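Long-range contacts in SusD-like protein BACOVA_02651 (Bacteroides ovatus, PDB 5E75), which binds polysaccharide at the bacterial cell surface and probably captures xyloglucan before its transport into the periplasm for degradation: residues 130-135 with 146-151; 241-246 with 357-362; 257-262 with 348-353; 420-425 with 438-443. All coordinates share one frame; numbering follows the deposited sequence.

Contact 1 of 4, residues 130-135 with 146-151; sequences PVILIE and RPLNRE
The side-chain amide of Asn149 is met in its carbonyl plane by the backbone of Leu133: Leu133 N donates to Asn149 OD1 over 3.0 Å, nearly straight at 163°. The Leu133 side chain crosses this amide at a slant, its CB 3.4 Å from Asn149 OD1. The puckered Pro130 ring rests its CD 3.5 Å from Glu151 OE2, while Pro130 CB approaches Asn149 O to 3.2 Å. Asn149 uses its backbone as well, since Asn149 N donates to Val131 O over 2.9 Å. With CG anti to the carbonyl carbon (chi1 -62°), the Asn149 amide is turned back toward 130-135, and one residue grips two peptide groups. Replacement by an alanine here would probably leave the buried Leu133 N without its acceptor and open a gap beside the leucine. Nearby, Leu148 CD2 packs 3.6 Å from Val131 CA, and Ile132 CG1 lies 3.6 Å from Pro147 O. Glu151 sends its carboxylate on to Trp197 and Arg430. The contact draws together the two extended loops flanking helix 137-142, where Arg150 stands at the N-cap position of helix 151-168, within the mainly helical, TPR-related framework of the SusD family.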
loop_
_atom_site.group_PDB
_atom_site.type_symbol
_atom_site.label_atom_id
_atom_site.label_comp_id
_atom_site.label_asym_id
_atom_site.label_seq_id
_atom_site.Cartn_x
_atom_site.Cartn_y
_atom_site.Cartn_z
ATOM N N PRO A 130 -4.292 -18.365 -3.136
ATOM C CA PRO A 130 -4.569 -19.288 -2.035
ATOM C C PRO A 130 -3.533 -19.148 -0.935
ATOM O O PRO A 130 -2.333 -19.027 -1.207
ATOM C CB PRO A 130 -4.480 -20.670 -2.706
ATOM C CG PRO A 130 -4.735 -20.411 -4.160
ATOM C CD PRO A 130 -4.123 -19.072 -4.421
ATOM N N VAL A 131 -3.990 -19.167 0.310
ATOM C CA VAL A 131 -3.091 -19.181 1.469
ATOM C C VAL A 131 -3.742 -20.027 2.563
ATOM O O VAL A 131 -4.892 -20.447 2.404
ATOM C CB VAL A 131 -2.767 -17.750 1.999
ATOM C CG1 VAL A 131 -1.873 -16.993 1.011
ATOM C CG2 VAL A 131 -4.032 -16.974 2.293
ATOM N N ILE A 132 -3.025 -20.302 3.650
ATOM C CA ILE A 132 -3.559 -21.115 4.737
ATOM C C ILE A 132 -4.331 -20.227 5.712
ATOM O O ILE A 132 -3.753 -19.304 6.298
ATOM C CB ILE A 132 -2.413 -21.818 5.488
ATOM C CG1 ILE A 132 -1.601 -22.675 4.517
ATOM C CG2 ILE A 132 -2.957 -22.671 6.615
ATOM C CD1 ILE A 132 -0.268 -23.153 5.057
ATOM N N LEU A 133 -5.622 -20.497 5.879
ATOM C CA LEU A 133 -6.458 -19.784 6.842
ATOM C C LEU A 133 -6.313 -20.399 8.226
ATOM O O LEU A 133 -6.385 -21.624 8.379
ATOM C CB LEU A 133 -7.919 -19.835 6.385
ATOM C CG LEU A 133 -8.190 -19.092 5.065
ATOM C CD1 LEU A 133 -9.618 -19.367 4.627
ATOM C CD2 LEU A 133 -7.942 -17.594 5.221
ATOM N N ILE A 134 -6.050 -19.546 9.215
ATOM C CA ILE A 134 -5.725 -19.988 10.577
ATOM C C ILE A 134 -6.442 -19.140 11.608
ATOM O O ILE A 134 -6.231 -17.922 11.666
ATOM C CB ILE A 134 -4.219 -19.822 10.907
ATOM C CG1 ILE A 134 -3.345 -20.488 9.863
ATOM C CG2 ILE A 134 -3.928 -20.408 12.313
ATOM C CD1 ILE A 134 -1.901 -20.103 9.984
ATOM N N GLU A 135 -7.274 -19.782 12.429
ATOM C CA GLU A 135 -7.873 -19.124 13.588
ATOM C C GLU A 135 -7.318 -19.649 14.914
ATOM O O GLU A 135 -7.474 -18.989 15.935
ATOM C CB GLU A 135 -9.385 -19.314 13.615
ATOM C CG GLU A 135 -10.133 -18.680 12.479
ATOM C CD GLU A 135 -11.613 -18.975 12.535
ATOM O OE1 GLU A 135 -12.311 -18.402 13.404
ATOM O OE2 GLU A 135 -12.075 -19.802 11.719
ATOM N N ARG A 146 -0.115 -28.198 6.654
ATOM C CA ARG A 146 -1.530 -27.896 6.482
ATOM C C ARG A 146 -1.785 -27.396 5.064
ATOM O O ARG A 146 -0.933 -26.718 4.496
ATOM C CB ARG A 146 -1.943 -26.795 7.464
ATOM C CG ARG A 146 -1.711 -27.134 8.930
ATOM C CD ARG A 146 -2.714 -28.151 9.422
ATOM N NE ARG A 146 -2.516 -28.466 10.839
ATOM C CZ ARG A 146 -3.460 -28.955 11.639
ATOM N NH1 ARG A 146 -4.683 -29.177 11.176
ATOM N NH2 ARG A 146 -3.181 -29.216 12.911
ATOM N N PRO A 147 -2.970 -27.696 4.507
ATOM C CA PRO A 147 -3.220 -27.307 3.123
ATOM C C PRO A 147 -3.592 -25.842 2.951
ATOM O O PRO A 147 -4.065 -25.180 3.884
ATOM C CB PRO A 147 -4.414 -28.179 2.735
ATOM C CG PRO A 147 -5.125 -28.445 4.010
ATOM C CD PRO A 147 -4.061 -28.533 5.048
ATOM N N LEU A 148 -3.356 -25.355 1.743
ATOM C CA LEU A 148 -3.871 -24.077 1.303
ATOM C C LEU A 148 -5.389 -24.111 1.243
ATOM O O LEU A 148 -5.988 -25.163 1.016
ATOM C CB LEU A 148 -3.343 -23.789 -0.094
ATOM C CG LEU A 148 -1.834 -23.582 -0.234
ATOM C CD1 LEU A 148 -1.412 -23.785 -1.686
ATOM C CD2 LEU A 148 -1.493 -22.194 0.233
ATOM N N ASN A 149 -6.004 -22.947 1.420
ATOM C CA ASN A 149 -7.431 -22.785 1.175
ATOM C C ASN A 149 -7.687 -21.960 -0.078
ATOM O O ASN A 149 -6.823 -21.199 -0.517
ATOM C CB ASN A 149 -8.081 -22.148 2.401
ATOM C CG ASN A 149 -7.936 -23.013 3.633
ATOM O OD1 ASN A 149 -7.291 -22.634 4.619
ATOM N ND2 ASN A 149 -8.525 -24.202 3.582
ATOM N N ARG A 150 -8.873 -22.112 -0.662
ATOM C CA ARG A 150 -9.158 -21.510 -1.966
ATOM C C ARG A 150 -9.314 -20.002 -1.875
ATOM O O ARG A 150 -9.647 -19.471 -0.828
ATOM C CB ARG A 150 -10.439 -22.099 -2.554
ATOM C CG ARG A 150 -10.429 -23.622 -2.679
ATOM C CD ARG A 150 -11.828 -24.142 -2.989
ATOM N NE ARG A 150 -12.731 -23.801 -1.898
ATOM C CZ ARG A 150 -13.989 -24.209 -1.785
ATOM N NH1 ARG A 150 -14.523 -25.007 -2.703
ATOM N NH2 ARG A 150 -14.703 -23.831 -0.732
ATOM N N GLU A 151 -9.053 -19.312 -2.977
ATOM C CA GLU A 151 -9.254 -17.877 -3.039
ATOM C C GLU A 151 -10.647 -17.468 -2.528
ATOM O O GLU A 151 -10.760 -16.488 -1.789
ATOM C CB GLU A 151 -8.991 -17.376 -4.470
ATOM C CG GLU A 151 -7.513 -17.494 -4.868
ATOM C CD GLU A 151 -7.202 -17.105 -6.308
ATOM O OE1 GLU A 151 -8.091 -16.603 -7.023
ATOM O OE2 GLU A 151 -6.049 -17.314 -6.736
#

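Contact 2 of 4, residues 241-246 with 357-362; sequences NQESLL and ILRLAD
Glu243 and Arg359 cross at a slant, their carboxylate and guanidinium planes 60° apart. Glu243 OE2 lies in the guanidinium plane, 2.9 Å from Arg359 NH1, yet the arginine reaches that oxygen from above the carboxylate plane, so the salt bridge is a single bent bond (137°). The glutamate chain is extended, with CG anti to the backbone N (chi1 177°), which lays its CG 3.8 Å from Leu360 CB. Both charges have further mates: Glu243 OE1 pairs with Arg393, and Arg359 with Glu414 and Glu418, a buried network likely to keep all of them ionised. The apolar side chains also cross at a slant. Leu245 CD1 sits 3.7 Å from Leu358 CD2, and Leu246 CD2 lies 3.9 Å from Ile357 CG2. In the backbone, each of two carbonyls takes a pair of N-H groups: Leu358 O accepts from Leu245 N and Leu246 N, and Leu246 O from Ile357 N and Leu358 N, both of the latter arriving from the same face. At the end of the pairing, Leu360 N donates to Glu243 O over 2.9 Å. Two classic beta bulges thus follow one another in the two-stranded antiparallel sheet 244-248/355-359, whose second strand runs directly into helix 360-372.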
loop_
_atom_site.group_PDB
_atom_site.type_symbol
_atom_site.label_atom_id
_atom_site.label_comp_id
_atom_site.label_asym_id
_atom_site.label_seq_id
_atom_site.Cartn_x
_atom_site.Cartn_y
_atom_site.Cartn_z
ATOM N N ASN A 241 -3.661 12.042 10.992
ATOM C CA ASN A 241 -4.569 13.070 10.520
ATOM C C ASN A 241 -5.943 12.473 10.196
ATOM O O ASN A 241 -6.115 11.247 10.160
ATOM C CB ASN A 241 -3.972 13.749 9.285
ATOM C CG ASN A 241 -3.826 12.792 8.113
ATOM O OD1 ASN A 241 -4.802 12.485 7.431
ATOM N ND2 ASN A 241 -2.614 12.291 7.900
ATOM N N GLN A 242 -6.927 13.325 9.938
ATOM C CA GLN A 242 -8.294 12.839 9.771
ATOM C C GLN A 242 -8.495 11.936 8.554
ATOM O O GLN A 242 -9.445 11.145 8.528
ATOM C CB GLN A 242 -9.284 14.001 9.712
ATOM C CG GLN A 242 -9.130 14.897 8.507
ATOM C CD GLN A 242 -10.253 15.904 8.395
ATOM O OE1 GLN A 242 -11.430 15.552 8.525
ATOM N NE2 GLN A 242 -9.899 17.158 8.150
ATOM N N GLU A 243 -7.618 12.059 7.556
ATOM C CA GLU A 243 -7.679 11.223 6.349
ATOM C C GLU A 243 -7.071 9.827 6.584
ATOM O O GLU A 243 -7.293 8.891 5.797
ATOM C CB GLU A 243 -6.998 11.940 5.165
ATOM C CG GLU A 243 -6.948 11.134 3.884
ATOM C CD GLU A 243 -6.579 11.948 2.659
ATOM O OE1 GLU A 243 -6.481 13.184 2.752
ATOM O OE2 GLU A 243 -6.374 11.317 1.607
ATOM N N SER A 244 -6.310 9.684 7.663
ATOM C CA SER A 244 -5.661 8.420 7.986
ATOM C C SER A 244 -6.661 7.498 8.684
ATOM O O SER A 244 -6.892 7.612 9.907
ATOM C CB SER A 244 -4.462 8.682 8.901
ATOM O OG SER A 244 -3.679 7.515 9.090
ATOM N N LEU A 245 -7.268 6.580 7.939
ATOM C CA LEU A 245 -8.244 5.659 8.516
ATOM C C LEU A 245 -7.555 4.503 9.240
ATOM O O LEU A 245 -8.018 4.058 10.292
ATOM C CB LEU A 245 -9.198 5.139 7.436
ATOM C CG LEU A 245 -10.177 6.184 6.881
ATOM C CD1 LEU A 245 -10.926 5.677 5.681
ATOM C CD2 LEU A 245 -11.165 6.567 7.959
ATOM N N LEU A 246 -6.436 4.030 8.702
ATOM C CA LEU A 246 -5.694 2.942 9.318
ATOM C C LEU A 246 -4.239 3.054 8.883
ATOM O O LEU A 246 -3.944 3.237 7.696
ATOM C CB LEU A 246 -6.274 1.590 8.894
ATOM C CG LEU A 246 -5.800 0.367 9.673
ATOM C CD1 LEU A 246 -6.187 0.480 11.151
ATOM C CD2 LEU A 246 -6.347 -0.915 9.079
ATOM N N ILE A 357 -2.184 2.210 5.697
ATOM C CA ILE A 357 -2.889 1.033 5.214
ATOM C C ILE A 357 -4.132 1.471 4.440
ATOM O O ILE A 357 -4.412 0.944 3.360
ATOM C CB ILE A 357 -3.242 0.065 6.367
ATOM C CG1 ILE A 357 -1.962 -0.520 6.963
ATOM C CG2 ILE A 357 -4.180 -1.054 5.889
ATOM C CD1 ILE A 357 -2.169 -1.333 8.252
ATOM N N LEU A 358 -4.863 2.448 4.980
ATOM C CA LEU A 358 -6.029 3.009 4.303
ATOM C C LEU A 358 -6.170 4.520 4.521
ATOM O O LEU A 358 -6.245 4.975 5.668
ATOM C CB LEU A 358 -7.315 2.328 4.777
ATOM C CG LEU A 358 -8.606 2.773 4.067
ATOM C CD1 LEU A 358 -8.597 2.310 2.612
ATOM C CD2 LEU A 358 -9.824 2.251 4.807
ATOM N N ARG A 359 -6.208 5.282 3.427
ATOM C CA ARG A 359 -6.565 6.695 3.464
ATOM C C ARG A 359 -7.993 6.923 2.960
ATOM O O ARG A 359 -8.500 6.182 2.119
ATOM C CB ARG A 359 -5.601 7.522 2.593
ATOM C CG ARG A 359 -4.242 7.685 3.189
ATOM C CD ARG A 359 -3.472 8.826 2.573
ATOM N NE ARG A 359 -2.896 8.590 1.252
ATOM C CZ ARG A 359 -3.310 9.164 0.126
ATOM N NH1 ARG A 359 -4.425 9.886 0.085
ATOM N NH2 ARG A 359 -2.618 8.979 -0.988
ATOM N N LEU A 360 -8.614 8.005 3.416
ATOM C CA LEU A 360 -9.960 8.353 2.957
ATOM C C LEU A 360 -10.030 8.507 1.435
ATOM O O LEU A 360 -11.039 8.120 0.825
ATOM C CB LEU A 360 -10.445 9.613 3.677
ATOM C CG LEU A 360 -11.885 10.042 3.418
ATOM C CD1 LEU A 360 -12.886 9.039 3.961
ATOM C CD2 LEU A 360 -12.106 11.413 4.011
ATOM N N ALA A 361 -8.975 9.019 0.800
ATOM C CA ALA A 361 -9.018 9.174 -0.654
ATOM C C ALA A 361 -9.204 7.832 -1.359
ATOM O O ALA A 361 -9.774 7.783 -2.441
ATOM C CB ALA A 361 -7.778 9.840 -1.155
ATOM N N ASP A 362 -8.686 6.759 -0.774
ATOM C CA ASP A 362 -8.880 5.409 -1.319
ATOM C C ASP A 362 -10.371 5.061 -1.326
ATOM O O ASP A 362 -10.895 4.498 -2.292
ATOM C CB ASP A 362 -8.077 4.432 -0.455
ATOM C CG ASP A 362 -7.790 3.115 -1.116
ATOM O OD1 ASP A 362 -8.543 2.677 -1.992
ATOM O OD2 ASP A 362 -6.771 2.506 -0.732
#

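Contact 3 of 4, residues 257-262 with 348-353; sequences YECNTL and QMNSPL
Asn260 carries the contact with both its main chain and its amide. Asn260 O receives Ser351 N in the carbonyl plane, over 2.9 Å and almost straight (171°). At the other end of the residue Asn260 ND2 donates to Leu353 O over 3.0 Å; that oxygen lies close to the amide plane of the asparagine, whereas the donor is tilted from the plane of the Leu353 carbonyl. CG anti to the backbone N (chi1 -177°) carries the amide out over Ser351, where Asn260 ND2 comes within 3.8 Å of Ser351 CB. Two CA-H...O contacts supplement these bonds, the shorter from Thr261 CA to Met349 O at 3.2 Å.

One ordered water bridges the loops: it accepts from Asn260 N at 2.8 Å and donates to Asn350 OD1 and Ser351 O, so the peptide N-H of Asn260 is satisfied without a direct partner across the contact. Ser351 in turn forms an ST turn, its OG accepting from Leu353 N, which probably helps to set the Leu353 carbonyl before the Asn260 amide. The pairing joins the loop after strand 244-248 to the loop before strand 355-359, both within the SusD family region.

In the next shell, Asn260 OD1 accepts from Asn36 ND2, and a weak bond from Leu262 N (3.3 Å to Asn260 OD1) probably also helps to hold the amide in its rotation. Asn350 ND2 is tied to Pro252 O, which is likely to steady the amide whose oxygen grips the water. Met349 N is held by Ser264 OG at the start of helix 263-266.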
loop_
_atom_site.group_PDB
_atom_site.type_symbol
_atom_site.label_atom_id
_atom_site.label_comp_id
_atom_site.label_asym_id
_atom_site.label_seq_id
_atom_site.Cartn_x
_atom_site.Cartn_y
_atom_site.Cartn_z
ATOM N N TYR A 257 11.851 -3.520 16.997
ATOM C CA TYR A 257 10.713 -4.113 16.281
ATOM C C TYR A 257 9.500 -3.177 16.221
ATOM O O TYR A 257 8.449 -3.552 15.695
ATOM C CB TYR A 257 10.313 -5.439 16.942
ATOM C CG TYR A 257 10.068 -5.330 18.429
ATOM C CD1 TYR A 257 8.927 -4.711 18.927
ATOM C CD2 TYR A 257 10.977 -5.854 19.339
ATOM C CE1 TYR A 257 8.707 -4.608 20.291
ATOM C CE2 TYR A 257 10.761 -5.760 20.699
ATOM C CZ TYR A 257 9.624 -5.136 21.166
ATOM O OH TYR A 257 9.403 -5.038 22.519
ATOM N N GLU A 258 9.650 -1.970 16.758
ATOM C CA GLU A 258 8.606 -0.950 16.767
ATOM C C GLU A 258 8.941 0.221 15.853
ATOM O O GLU A 258 8.223 1.203 15.823
ATOM C CB GLU A 258 8.439 -0.374 18.173
ATOM C CG GLU A 258 7.892 -1.323 19.202
ATOM C CD GLU A 258 7.711 -0.636 20.543
ATOM O OE1 GLU A 258 8.669 0.023 21.006
ATOM O OE2 GLU A 258 6.611 -0.740 21.123
ATOM N N CYS A 259 10.045 0.138 15.127
ATOM C CA CYS A 259 10.479 1.247 14.277
ATOM C C CYS A 259 10.218 1.008 12.811
ATOM O O CYS A 259 10.173 -0.138 12.365
ATOM C CB CYS A 259 11.993 1.445 14.399
ATOM S SG CYS A 259 12.596 2.027 15.969
ATOM N N ASN A 260 10.054 2.113 12.086
ATOM C CA ASN A 260 9.938 2.122 10.640
ATOM C C ASN A 260 11.354 2.146 10.080
ATOM O O ASN A 260 11.996 3.201 10.074
ATOM C CB ASN A 260 9.189 3.364 10.191
ATOM C CG ASN A 260 8.970 3.384 8.702
ATOM O OD1 ASN A 260 9.533 2.554 7.978
ATOM N ND2 ASN A 260 8.158 4.321 8.236
ATOM N N THR A 261 11.847 1.001 9.617
ATOM C CA THR A 261 13.252 0.891 9.247
ATOM C C THR A 261 13.578 1.225 7.790
ATOM O O THR A 261 14.706 0.999 7.351
ATOM C CB THR A 261 13.815 -0.509 9.584
ATOM O OG1 THR A 261 13.061 -1.519 8.917
ATOM C CG2 THR A 261 13.741 -0.754 11.043
ATOM N N LEU A 262 12.636 1.816 7.067
ATOM C CA LEU A 262 12.779 2.038 5.625
ATOM C C LEU A 262 13.574 3.277 5.233
ATOM O O LEU A 262 13.904 3.411 4.058
ATOM C CB LEU A 262 11.403 2.135 4.987
ATOM C CG LEU A 262 10.593 0.832 4.934
ATOM C CD1 LEU A 262 9.190 1.123 4.408
ATOM C CD2 LEU A 262 11.307 -0.243 4.107
ATOM N N GLN A 348 19.474 6.590 11.153
ATOM C CA GLN A 348 19.709 5.521 10.195
ATOM C C GLN A 348 18.647 4.440 10.376
ATOM O O GLN A 348 18.394 3.995 11.499
ATOM C CB GLN A 348 21.107 4.925 10.381
ATOM C CG GLN A 348 21.430 3.794 9.427
ATOM C CD GLN A 348 22.847 3.281 9.595
ATOM O OE1 GLN A 348 23.794 3.929 9.185
ATOM N NE2 GLN A 348 22.991 2.114 10.208
ATOM N N MET A 349 18.019 4.037 9.275
ATOM C CA MET A 349 16.988 3.010 9.298
ATOM C C MET A 349 15.926 3.305 10.356
ATOM O O MET A 349 15.463 2.399 11.045
ATOM C CB MET A 349 17.618 1.624 9.504
ATOM C CG MET A 349 18.537 1.249 8.354
ATOM S SD MET A 349 19.323 -0.376 8.527
ATOM C CE MET A 349 20.940 0.063 9.129
ATOM N N ASN A 350 15.523 4.570 10.475
ATOM C CA ASN A 350 14.532 4.952 11.482
ATOM C C ASN A 350 13.775 6.198 11.052
ATOM O O ASN A 350 14.250 7.332 11.217
ATOM C CB ASN A 350 15.201 5.171 12.839
ATOM C CG ASN A 350 14.217 5.107 13.980
ATOM O OD1 ASN A 350 13.021 5.294 13.789
ATOM N ND2 ASN A 350 14.711 4.823 15.178
ATOM N N SER A 351 12.600 5.970 10.475
ATOM C CA SER A 351 11.734 7.038 9.990
ATOM C C SER A 351 10.603 7.284 10.974
ATOM O O SER A 351 10.048 6.329 11.513
ATOM C CB SER A 351 11.100 6.639 8.661
ATOM O OG SER A 351 10.105 7.573 8.293
ATOM N N PRO A 352 10.228 8.551 11.174
ATOM C CA PRO A 352 9.115 8.900 12.060
ATOM C C PRO A 352 7.734 8.801 11.400
ATOM O O PRO A 352 6.720 9.022 12.063
ATOM C CB PRO A 352 9.423 10.357 12.406
ATOM C CG PRO A 352 10.037 10.889 11.196
ATOM C CD PRO A 352 10.891 9.757 10.646
ATOM N N LEU A 353 7.681 8.471 10.118
ATOM C CA LEU A 353 6.402 8.399 9.437
ATOM C C LEU A 353 5.673 7.105 9.711
ATOM O O LEU A 353 6.272 6.022 9.754
ATOM C CB LEU A 353 6.611 8.533 7.931
ATOM C CG LEU A 353 7.302 9.818 7.495
ATOM C CD1 LEU A 353 7.584 9.741 6.020
ATOM C CD2 LEU A 353 6.457 11.039 7.803
HETATM O O HOH W 1 10.231 4.541 13.527
#

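Contact 4 of 4, residues 420-425 with 438-443; sequences SNWYDM and NYFNNQ
Consecutive helices 421-431 and 433-441 meet here through an apolar interface in which Trp422 and Met425 of the first pack against Phe440 of the second. Trp422 CZ3 lies over one face of the Phe440 ring, 4.0 Å from Phe440 CZ. The two side chains run at about a right angle, but the rings themselves are inclined at 49° and meet obliquely. Met425 comes at the ring edge: Met425 CB is 3.9 Å from Phe440 CE1, and the two side chains slide past each other in opposite directions. Further along the methionine, SD makes a Met-aromatic contact, 5.2 Å from the centroid of the Phe440 ring and well off its normal (69°). The extended chain carries Met425 CE on to Gln443 NE2, 4.0 Å away. An alanine in place of Phe440 would probably remove the ring that both Trp422 and Met425 touch, opening a gap beside them and leaving both side chains freer to move. The polar ends beside this patch bond to other elements, Gln443 NE2 to Asp287 and Tyr439 OH to Arg412. Helix 404-415 packs against Met425 and Tyr439, while Ile493 of helix 490-493 touches both Trp422 and Phe440.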
loop_
_atom_site.group_PDB
_atom_site.type_symbol
_atom_site.label_atom_id
_atom_site.label_comp_id
_atom_site.label_asym_id
_atom_site.label_seq_id
_atom_site.Cartn_x
_atom_site.Cartn_y
_atom_site.Cartn_z
ATOM N N SER A 420 0.861 0.253 -2.356
ATOM C CA SER A 420 -0.497 -0.221 -2.557
ATOM C C SER A 420 -0.852 -0.498 -4.020
ATOM O O SER A 420 -1.745 -1.287 -4.295
ATOM C CB SER A 420 -1.482 0.808 -1.999
ATOM O OG SER A 420 -1.271 2.073 -2.596
ATOM N N ASN A 421 -0.188 0.151 -4.959
ATOM C CA ASN A 421 -0.605 0.054 -6.345
ATOM C C ASN A 421 -0.553 -1.364 -6.884
ATOM O O ASN A 421 -1.405 -1.731 -7.679
ATOM C CB ASN A 421 0.193 1.008 -7.245
ATOM C CG ASN A 421 -0.221 2.462 -7.095
ATOM O OD1 ASN A 421 -1.349 2.774 -6.695
ATOM N ND2 ASN A 421 0.688 3.353 -7.436
ATOM N N TRP A 422 0.410 -2.180 -6.466
ATOM C CA TRP A 422 0.489 -3.527 -7.030
ATOM C C TRP A 422 -0.747 -4.347 -6.670
ATOM O O TRP A 422 -1.275 -5.091 -7.490
ATOM C CB TRP A 422 1.751 -4.280 -6.617
ATOM C CG TRP A 422 1.712 -5.699 -7.142
ATOM C CD1 TRP A 422 1.750 -6.852 -6.411
ATOM C CD2 TRP A 422 1.599 -6.101 -8.518
ATOM N NE1 TRP A 422 1.666 -7.953 -7.242
ATOM C CE2 TRP A 422 1.572 -7.511 -8.540
ATOM C CE3 TRP A 422 1.511 -5.408 -9.729
ATOM C CZ2 TRP A 422 1.449 -8.226 -9.723
ATOM C CZ3 TRP A 422 1.387 -6.117 -10.894
ATOM C CH2 TRP A 422 1.379 -7.513 -10.891
ATOM N N TYR A 423 -1.195 -4.235 -5.423
ATOM C CA TYR A 423 -2.349 -5.014 -4.982
ATOM C C TYR A 423 -3.580 -4.661 -5.801
ATOM O O TYR A 423 -4.376 -5.540 -6.141
ATOM C CB TYR A 423 -2.604 -4.791 -3.481
ATOM C CG TYR A 423 -1.427 -5.187 -2.606
ATOM C CD1 TYR A 423 -1.157 -6.519 -2.392
ATOM C CD2 TYR A 423 -0.637 -4.244 -1.947
ATOM C CE1 TYR A 423 -0.115 -6.918 -1.582
ATOM C CE2 TYR A 423 0.448 -4.635 -1.172
ATOM C CZ TYR A 423 0.683 -5.979 -0.994
ATOM O OH TYR A 423 1.703 -6.468 -0.198
ATOM N N ASP A 424 -3.742 -3.382 -6.123
ATOM C CA ASP A 424 -4.841 -2.949 -6.971
ATOM C C ASP A 424 -4.697 -3.520 -8.387
ATOM O O ASP A 424 -5.691 -3.903 -8.999
ATOM C CB ASP A 424 -4.913 -1.430 -7.053
ATOM C CG ASP A 424 -5.269 -0.789 -5.754
ATOM O OD1 ASP A 424 -5.801 -1.480 -4.882
ATOM O OD2 ASP A 424 -5.036 0.436 -5.652
ATOM N N MET A 425 -3.476 -3.581 -8.907
ATOM C CA MET A 425 -3.246 -4.141 -10.235
ATOM C C MET A 425 -3.569 -5.639 -10.284
ATOM O O MET A 425 -4.083 -6.111 -11.298
ATOM C CB MET A 425 -1.823 -3.874 -10.718
ATOM C CG MET A 425 -1.602 -2.437 -11.083
ATOM S SD MET A 425 0.105 -2.105 -11.491
ATOM C CE MET A 425 -0.007 -0.367 -11.943
ATOM N N ASN A 438 -1.804 -6.719 -21.171
ATOM C CA ASN A 438 -1.380 -5.751 -22.183
ATOM C C ASN A 438 -0.859 -4.482 -21.517
ATOM O O ASN A 438 0.173 -3.935 -21.907
ATOM C CB ASN A 438 -2.543 -5.428 -23.118
ATOM C CG ASN A 438 -2.183 -4.386 -24.149
ATOM O OD1 ASN A 438 -2.529 -3.213 -24.012
ATOM N ND2 ASN A 438 -1.463 -4.806 -25.176
ATOM N N TYR A 439 -1.558 -4.042 -20.469
ATOM C CA TYR A 439 -1.124 -2.888 -19.685
ATOM C C TYR A 439 0.297 -3.127 -19.134
ATOM O O TYR A 439 1.193 -2.312 -19.320
ATOM C CB TYR A 439 -2.125 -2.636 -18.545
ATOM C CG TYR A 439 -1.909 -1.350 -17.764
ATOM C CD1 TYR A 439 -0.870 -1.235 -16.842
ATOM C CD2 TYR A 439 -2.758 -0.267 -17.930
ATOM C CE1 TYR A 439 -0.662 -0.063 -16.141
ATOM C CE2 TYR A 439 -2.566 0.905 -17.215
ATOM C CZ TYR A 439 -1.520 0.996 -16.323
ATOM O OH TYR A 439 -1.319 2.147 -15.612
ATOM N N PHE A 440 0.518 -4.252 -18.457
ATOM C CA PHE A 440 1.825 -4.505 -17.833
ATOM C C PHE A 440 2.953 -4.545 -18.868
ATOM O O PHE A 440 4.050 -4.048 -18.611
ATOM C CB PHE A 440 1.818 -5.821 -17.041
ATOM C CG PHE A 440 0.794 -5.894 -15.944
ATOM C CD1 PHE A 440 0.393 -4.779 -15.237
ATOM C CD2 PHE A 440 0.230 -7.109 -15.632
ATOM C CE1 PHE A 440 -0.564 -4.885 -14.236
ATOM C CE2 PHE A 440 -0.714 -7.220 -14.639
ATOM C CZ PHE A 440 -1.123 -6.113 -13.958
ATOM N N ASN A 441 2.675 -5.137 -20.025
ATOM C CA ASN A 441 3.655 -5.225 -21.099
ATOM C C ASN A 441 3.903 -3.907 -21.801
ATOM O O ASN A 441 4.848 -3.803 -22.579
ATOM C CB ASN A 441 3.220 -6.284 -22.114
ATOM C CG ASN A 441 3.502 -7.696 -21.630
ATOM O OD1 ASN A 441 4.630 -8.025 -21.296
ATOM N ND2 ASN A 441 2.468 -8.522 -21.557
ATOM N N ASN A 442 3.075 -2.915 -21.537
ATOM C CA ASN A 442 3.255 -1.591 -22.105
ATOM C C ASN A 442 3.739 -0.550 -21.118
ATOM O O ASN A 442 3.722 0.636 -21.417
ATOM C CB ASN A 442 1.970 -1.149 -22.807
ATOM C CG ASN A 442 1.863 -1.725 -24.207
ATOM O OD1 ASN A 442 2.508 -1.234 -25.133
ATOM N ND2 ASN A 442 1.104 -2.798 -24.358
ATOM N N GLN A 443 4.247 -1.003 -19.974
ATOM C CA GLN A 443 4.765 -0.102 -18.944
ATOM C C GLN A 443 6.264 0.165 -19.090
ATOM O O GLN A 443 6.838 0.902 -18.313
ATOM C CB GLN A 443 4.470 -0.662 -17.552
ATOM C CG GLN A 443 3.035 -0.490 -17.114
ATOM C CD GLN A 443 2.816 -1.022 -15.716
ATOM O OE1 GLN A 443 2.613 -2.218 -15.517
ATOM N NE2 GLN A 443 2.883 -0.141 -14.731
#

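In the fold
From the N terminus, contact 1 comes first and closes a short loop of ten residues holding helix 137-142, so that the approach to helix 151-168 is fastened to the chain leaving helix 103-125. Contact 2 closes a far longer excursion of 110 residues between its two strands, and contact 3 falls within that excursion, drawing its outgoing and returning arms together again about 20 Å away between centres. Contact 4 follows in series, bringing two successive helices together over twelve intervening, almost wholly helical residues. No two of the four cross. Contact 1 belongs to the N-terminal family region; the others share the SusD region, where contacts 2 and 4 lie on opposite sides of the molecular centre.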